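Long-range contact in cellulase (Uncultured bacterium, PDB 3WX5), which probably hydrolyses internal beta-1,4-glucosidic bonds of cellulose as an endoglucanase of glycoside hydrolase family 12: residues 98-112 with 189-201. Sequence-based numbering, arbitrary orientation.
Sequences VEAISRLQSNWRLTP and VTEVTQLDLKAFI
Trp-108 and Val-192 form an antiparallel hydrogen-bonded pair at the edge of one sheet of the beta-sandwich (jelly roll) of family 12, a worked example of how an edge strand survives an interruption. Their two backbone bonds, Trp-108 N to Val-192 O and Val-192 N to Trp-108 O, continue in Leu-110 N to Thr-190 O (2.9 Å). A second pair, Ser-106 with Leu-195, closes a G1 beta bulge, Gln-194 and Leu-195 both facing Ser-106. Here a side chain supplies the acceptor: with CG beside its own N (chi1 -51°), Asn-107 turns OD1 to Gln-194 N, 2.7 Å away in a fairly straight bond. Gln-105 and Gln-194 run alongside each other, pointing the same way, with Gln-105 NE2 against Gln-194 CG (3.2 Å).

Apolar packing takes over where the chain turns into helix 197-201, which runs at 120° to strand 101-111. Leu-104 CD2 touches both Leu-197 CB (3.7 Å) and Ile-201 CD1 (4.0 Å), while Leu-216 of strand 215-225 closes in from the facing sheet. Beyond it, Val-98 CG1 meets Ile-201 CG2.

Polar groups secure the helix start. Asp-196, the N-cap, accepts from Ala-199 N through OD1, and one water joins that same OD1 to Leu-104 N. Lys-198, salt-bridged to Asp-202, lays its CD against Ile-101 CG2; its NZ donates to a second water (2.9 Å), which in turn donates to Val-98 O and Ile-101 O.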
loop_
_atom_site.group_PDB
_atom_site.type_symbol
_atom_site.label_atom_id
_atom_site.label_comp_id
_atom_site.label_asym_id
_atom_site.label_seq_id
_atom_site.Cartn_x
_atom_site.Cartn_y
_atom_site.Cartn_z
ATOM N N VAL A 98 8.076 -11.541 -10.733
ATOM C CA VAL A 98 6.980 -12.286 -10.126
ATOM C C VAL A 98 7.184 -13.793 -10.181
ATOM O O VAL A 98 6.992 -14.491 -9.179
ATOM C CB VAL A 98 5.629 -11.896 -10.732
ATOM C CG1 VAL A 98 4.527 -12.903 -10.336
ATOM C CG2 VAL A 98 5.272 -10.471 -10.324
ATOM N N GLU A 99 7.697 -14.293 -11.309
ATOM C CA GLU A 99 7.879 -15.751 -11.441
ATOM C C GLU A 99 9.037 -16.249 -10.529
ATOM O O GLU A 99 9.165 -17.448 -10.272
ATOM C CB GLU A 99 8.154 -16.101 -12.914
ATOM C CG GLU A 99 9.433 -15.454 -13.434
ATOM C CD GLU A 99 9.728 -15.740 -14.918
ATOM O OE1 GLU A 99 9.145 -16.689 -15.513
ATOM O OE2 GLU A 99 10.584 -15.026 -15.476
ATOM N N ALA A 100 9.859 -15.313 -10.059
ATOM C CA ALA A 100 11.033 -15.600 -9.233
ATOM C C ALA A 100 10.761 -15.349 -7.731
ATOM O O ALA A 100 11.655 -15.452 -6.900
ATOM C CB ALA A 100 12.210 -14.771 -9.705
ATOM N N ILE A 101 9.515 -15.057 -7.377
ATOM C CA ILE A 101 9.150 -14.962 -5.957
ATOM C C ILE A 101 8.729 -16.345 -5.447
ATOM O O ILE A 101 7.856 -16.967 -6.055
ATOM C CB ILE A 101 7.967 -13.998 -5.746
ATOM C CG1 ILE A 101 8.329 -12.583 -6.238
ATOM C CG2 ILE A 101 7.518 -13.993 -4.268
ATOM C CD1 ILE A 101 7.127 -11.606 -6.219
ATOM N N SER A 102 9.308 -16.811 -4.337
ATOM C CA SER A 102 8.813 -18.052 -3.700
ATOM C C SER A 102 7.732 -17.788 -2.663
ATOM O O SER A 102 6.687 -18.425 -2.691
ATOM C CB SER A 102 9.921 -18.901 -3.069
ATOM O OG SER A 102 10.609 -18.174 -2.070
ATOM N N ARG A 103 7.976 -16.828 -1.773
ATOM C CA ARG A 103 7.025 -16.502 -0.698
ATOM C C ARG A 103 7.011 -15.000 -0.433
ATOM O O ARG A 103 8.057 -14.346 -0.451
ATOM C CB ARG A 103 7.392 -17.220 0.606
ATOM C CG ARG A 103 7.072 -18.724 0.608
ATOM C CD ARG A 103 7.603 -19.422 1.894
ATOM N NE ARG A 103 9.024 -19.796 1.793
ATOM C CZ ARG A 103 9.747 -20.361 2.766
ATOM N NH1 ARG A 103 9.205 -20.614 3.952
ATOM N NH2 ARG A 103 11.029 -20.656 2.561
ATOM N N LEU A 104 5.867 -14.512 0.031
ATOM C CA LEU A 104 5.764 -13.117 0.419
ATOM C C LEU A 104 4.650 -12.935 1.418
ATOM O O LEU A 104 3.490 -13.219 1.121
ATOM C CB LEU A 104 5.512 -12.251 -0.810
ATOM C CG LEU A 104 5.400 -10.757 -0.493
ATOM C CD1 LEU A 104 6.721 -10.204 0.146
ATOM C CD2 LEU A 104 5.012 -9.955 -1.778
ATOM N N GLN A 105 5.001 -12.488 2.618
ATOM C CA GLN A 105 3.984 -12.305 3.662
ATOM C C GLN A 105 4.231 -11.018 4.422
ATOM O O GLN A 105 5.327 -10.458 4.392
ATOM C CB GLN A 105 3.966 -13.484 4.640
ATOM C CG GLN A 105 5.257 -13.671 5.417
ATOM C CD GLN A 105 5.178 -14.863 6.377
ATOM O OE1 GLN A 105 4.997 -16.001 5.942
ATOM N NE2 GLN A 105 5.164 -14.580 7.682
ATOM N N SER A 106 3.197 -10.559 5.116
ATOM C CA SER A 106 3.302 -9.306 5.832
ATOM C C SER A 106 2.398 -9.260 7.060
ATOM O O SER A 106 1.365 -9.923 7.096
ATOM C CB SER A 106 3.013 -8.185 4.845
ATOM O OG SER A 106 3.043 -6.927 5.474
ATOM N N ASN A 107 2.878 -8.601 8.114
ATOM C CA ASN A 107 2.054 -8.170 9.237
ATOM C C ASN A 107 1.721 -6.678 9.184
ATOM O O ASN A 107 2.555 -5.868 8.777
ATOM C CB ASN A 107 2.767 -8.441 10.578
ATOM C CG ASN A 107 3.279 -9.856 10.711
ATOM O OD1 ASN A 107 2.829 -10.771 10.032
ATOM N ND2 ASN A 107 4.255 -10.038 11.603
ATOM N N TRP A 108 0.565 -6.299 9.734
ATOM C CA TRP A 108 0.222 -4.883 9.869
ATOM C C TRP A 108 -0.913 -4.751 10.872
ATOM O O TRP A 108 -1.784 -5.611 10.941
ATOM C CB TRP A 108 -0.234 -4.301 8.519
ATOM C CG TRP A 108 -0.378 -2.782 8.523
ATOM C CD1 TRP A 108 0.519 -1.859 9.027
ATOM C CD2 TRP A 108 -1.420 -2.017 7.894
ATOM N NE1 TRP A 108 0.013 -0.579 8.871
ATOM C CE2 TRP A 108 -1.164 -0.650 8.163
ATOM C CE3 TRP A 108 -2.565 -2.359 7.156
ATOM C CZ2 TRP A 108 -1.947 0.376 7.623
ATOM C CZ3 TRP A 108 -3.372 -1.331 6.657
ATOM C CH2 TRP A 108 -3.074 0.016 6.919
ATOM N N ARG A 109 -0.944 -3.635 11.594
ATOM C CA ARG A 109 -2.076 -3.330 12.465
ATOM C C ARG A 109 -2.488 -1.885 12.205
ATOM O O ARG A 109 -1.643 -1.006 12.092
ATOM C CB ARG A 109 -1.683 -3.501 13.929
ATOM C CG ARG A 109 -2.817 -3.218 14.908
ATOM C CD ARG A 109 -2.454 -3.659 16.347
ATOM N NE ARG A 109 -1.482 -2.755 16.960
ATOM C CZ ARG A 109 -1.801 -1.578 17.498
ATOM N NH1 ARG A 109 -3.059 -1.156 17.487
ATOM N NH2 ARG A 109 -0.864 -0.806 18.017
ATOM N N LEU A 110 -3.782 -1.653 12.067
ATOM C CA LEU A 110 -4.254 -0.307 11.824
ATOM C C LEU A 110 -5.227 0.103 12.934
ATOM O O LEU A 110 -5.932 -0.742 13.534
ATOM C CB LEU A 110 -4.907 -0.223 10.449
ATOM C CG LEU A 110 -6.160 -1.112 10.298
ATOM C CD1 LEU A 110 -7.420 -0.283 10.194
ATOM C CD2 LEU A 110 -6.050 -2.088 9.127
ATOM N N THR A 111 -5.258 1.396 13.210
ATOM C CA THR A 111 -6.247 1.940 14.126
ATOM C C THR A 111 -7.211 2.796 13.299
ATOM O O THR A 111 -6.812 3.827 12.742
ATOM C CB THR A 111 -5.543 2.773 15.236
ATOM O OG1 THR A 111 -4.571 1.943 15.899
ATOM C CG2 THR A 111 -6.565 3.291 16.262
ATOM N N PRO A 112 -8.470 2.345 13.163
ATOM C CA PRO A 112 -9.471 3.071 12.386
ATOM C C PRO A 112 -9.980 4.316 13.107
ATOM O O PRO A 112 -9.650 4.535 14.297
ATOM C CB PRO A 112 -10.610 2.064 12.232
ATOM C CG PRO A 112 -10.433 1.087 13.336
ATOM C CD PRO A 112 -9.061 1.262 13.960
ATOM N N VAL A 189 -11.104 -5.699 8.706
ATOM C CA VAL A 189 -10.337 -6.076 9.888
ATOM C C VAL A 189 -9.456 -4.910 10.334
ATOM O O VAL A 189 -9.328 -3.921 9.620
ATOM C CB VAL A 189 -9.395 -7.277 9.600
ATOM C CG1 VAL A 189 -10.191 -8.588 9.447
ATOM C CG2 VAL A 189 -8.523 -7.013 8.387
ATOM N N THR A 190 -8.806 -5.055 11.485
ATOM C CA THR A 190 -7.882 -4.029 11.965
ATOM C C THR A 190 -6.457 -4.553 12.045
ATOM O O THR A 190 -5.574 -3.836 12.476
ATOM C CB THR A 190 -8.335 -3.452 13.327
ATOM O OG1 THR A 190 -8.476 -4.518 14.287
ATOM C CG2 THR A 190 -9.692 -2.750 13.149
ATOM N N GLU A 191 -6.245 -5.819 11.685
ATOM C CA GLU A 191 -4.906 -6.380 11.746
ATOM C C GLU A 191 -4.815 -7.592 10.832
ATOM O O GLU A 191 -5.798 -8.273 10.597
ATOM C CB GLU A 191 -4.603 -6.782 13.192
ATOM C CG GLU A 191 -3.240 -7.397 13.430
ATOM C CD GLU A 191 -2.955 -7.616 14.928
ATOM O OE1 GLU A 191 -3.890 -7.447 15.747
ATOM O OE2 GLU A 191 -1.793 -7.925 15.284
ATOM N N VAL A 192 -3.635 -7.804 10.256
ATOM C CA VAL A 192 -3.316 -9.049 9.587
ATOM C C VAL A 192 -1.984 -9.575 10.115
ATOM O O VAL A 192 -1.071 -8.806 10.444
ATOM C CB VAL A 192 -3.221 -8.896 8.024
ATOM C CG1 VAL A 192 -4.559 -8.462 7.436
ATOM C CG2 VAL A 192 -2.129 -7.887 7.629
ATOM N N THR A 193 -1.929 -10.895 10.278
ATOM C CA THR A 193 -0.730 -11.580 10.749
ATOM C C THR A 193 -0.329 -12.623 9.713
ATOM O O THR A 193 -1.135 -13.511 9.364
ATOM C CB THR A 193 -1.013 -12.289 12.098
ATOM O OG1 THR A 193 -1.453 -11.304 13.038
ATOM C CG2 THR A 193 0.258 -12.962 12.628
ATOM N N GLN A 194 0.874 -12.443 9.167
ATOM C CA GLN A 194 1.414 -13.305 8.129
ATOM C C GLN A 194 0.441 -13.432 6.957
ATOM O O GLN A 194 0.198 -14.537 6.423
ATOM C CB GLN A 194 1.770 -14.685 8.721
ATOM C CG GLN A 194 2.833 -14.585 9.852
ATOM C CD GLN A 194 3.003 -15.880 10.641
ATOM O OE1 GLN A 194 3.013 -15.873 11.873
ATOM N NE2 GLN A 194 3.055 -16.985 9.943
ATOM N N LEU A 195 -0.022 -12.280 6.479
ATOM C CA LEU A 195 -0.914 -12.258 5.333
ATOM C C LEU A 195 -0.132 -12.723 4.138
ATOM O O LEU A 195 0.991 -12.244 3.907
ATOM C CB LEU A 195 -1.455 -10.844 5.090
ATOM C CG LEU A 195 -2.499 -10.759 3.965
ATOM C CD1 LEU A 195 -3.820 -11.526 4.331
ATOM C CD2 LEU A 195 -2.791 -9.312 3.665
ATOM N N ASP A 196 -0.674 -13.707 3.416
ATOM C CA ASP A 196 0.019 -14.258 2.256
ATOM C C ASP A 196 -0.170 -13.363 1.027
ATOM O O ASP A 196 -1.154 -13.502 0.294
ATOM C CB ASP A 196 -0.478 -15.678 1.976
ATOM C CG ASP A 196 0.240 -16.342 0.818
ATOM O OD1 ASP A 196 1.075 -15.696 0.134
ATOM O OD2 ASP A 196 -0.016 -17.548 0.605
ATOM N N LEU A 197 0.740 -12.410 0.836
ATOM C CA LEU A 197 0.631 -11.476 -0.293
ATOM C C LEU A 197 0.791 -12.216 -1.646
ATOM O O LEU A 197 0.235 -11.773 -2.654
ATOM C CB LEU A 197 1.682 -10.356 -0.186
ATOM C CG LEU A 197 1.585 -9.499 1.091
ATOM C CD1 LEU A 197 2.566 -8.338 1.081
ATOM C CD2 LEU A 197 0.128 -9.006 1.295
ATOM N N LYS A 198 1.587 -13.285 -1.680
ATOM C CA LYS A 198 1.819 -14.017 -2.938
ATOM C C LYS A 198 0.498 -14.613 -3.452
ATOM O O LYS A 198 0.285 -14.714 -4.652
ATOM C CB LYS A 198 2.844 -15.142 -2.707
ATOM C CG LYS A 198 3.324 -15.888 -3.964
ATOM C CD LYS A 198 3.994 -14.939 -4.948
ATOM C CE LYS A 198 4.535 -15.626 -6.222
ATOM N NZ LYS A 198 4.239 -17.092 -6.393
ATOM N N ALA A 199 -0.401 -14.965 -2.539
ATOM C CA ALA A 199 -1.704 -15.532 -2.979
ATOM C C ALA A 199 -2.412 -14.530 -3.888
ATOM O O ALA A 199 -2.976 -14.911 -4.930
ATOM C CB ALA A 199 -2.583 -15.887 -1.785
ATOM N N PHE A 200 -2.397 -13.246 -3.509
ATOM C CA PHE A 200 -3.036 -12.214 -4.343
ATOM C C PHE A 200 -2.331 -12.033 -5.665
ATOM O O PHE A 200 -2.966 -11.881 -6.707
ATOM C CB PHE A 200 -3.107 -10.868 -3.588
ATOM C CG PHE A 200 -3.866 -10.946 -2.300
ATOM C CD1 PHE A 200 -3.227 -11.333 -1.129
ATOM C CD2 PHE A 200 -5.267 -10.831 -2.296
ATOM C CE1 PHE A 200 -3.915 -11.515 0.063
ATOM C CE2 PHE A 200 -5.961 -10.929 -1.093
ATOM C CZ PHE A 200 -5.283 -11.283 0.095
ATOM N N ILE A 201 -1.006 -11.943 -5.610
ATOM C CA ILE A 201 -0.230 -11.896 -6.807
ATOM C C ILE A 201 -0.546 -13.025 -7.783
ATOM O O ILE A 201 -0.811 -12.771 -8.963
ATOM C CB ILE A 201 1.286 -11.882 -6.493
ATOM C CG1 ILE A 201 1.605 -10.650 -5.635
ATOM C CG2 ILE A 201 2.052 -11.876 -7.794
ATOM C CD1 ILE A 201 3.128 -10.506 -5.222
HETATM O O HOH W 1 6.135 -17.053 -8.646
HETATM O O HOH W 2 3.696 -16.431 0.481
#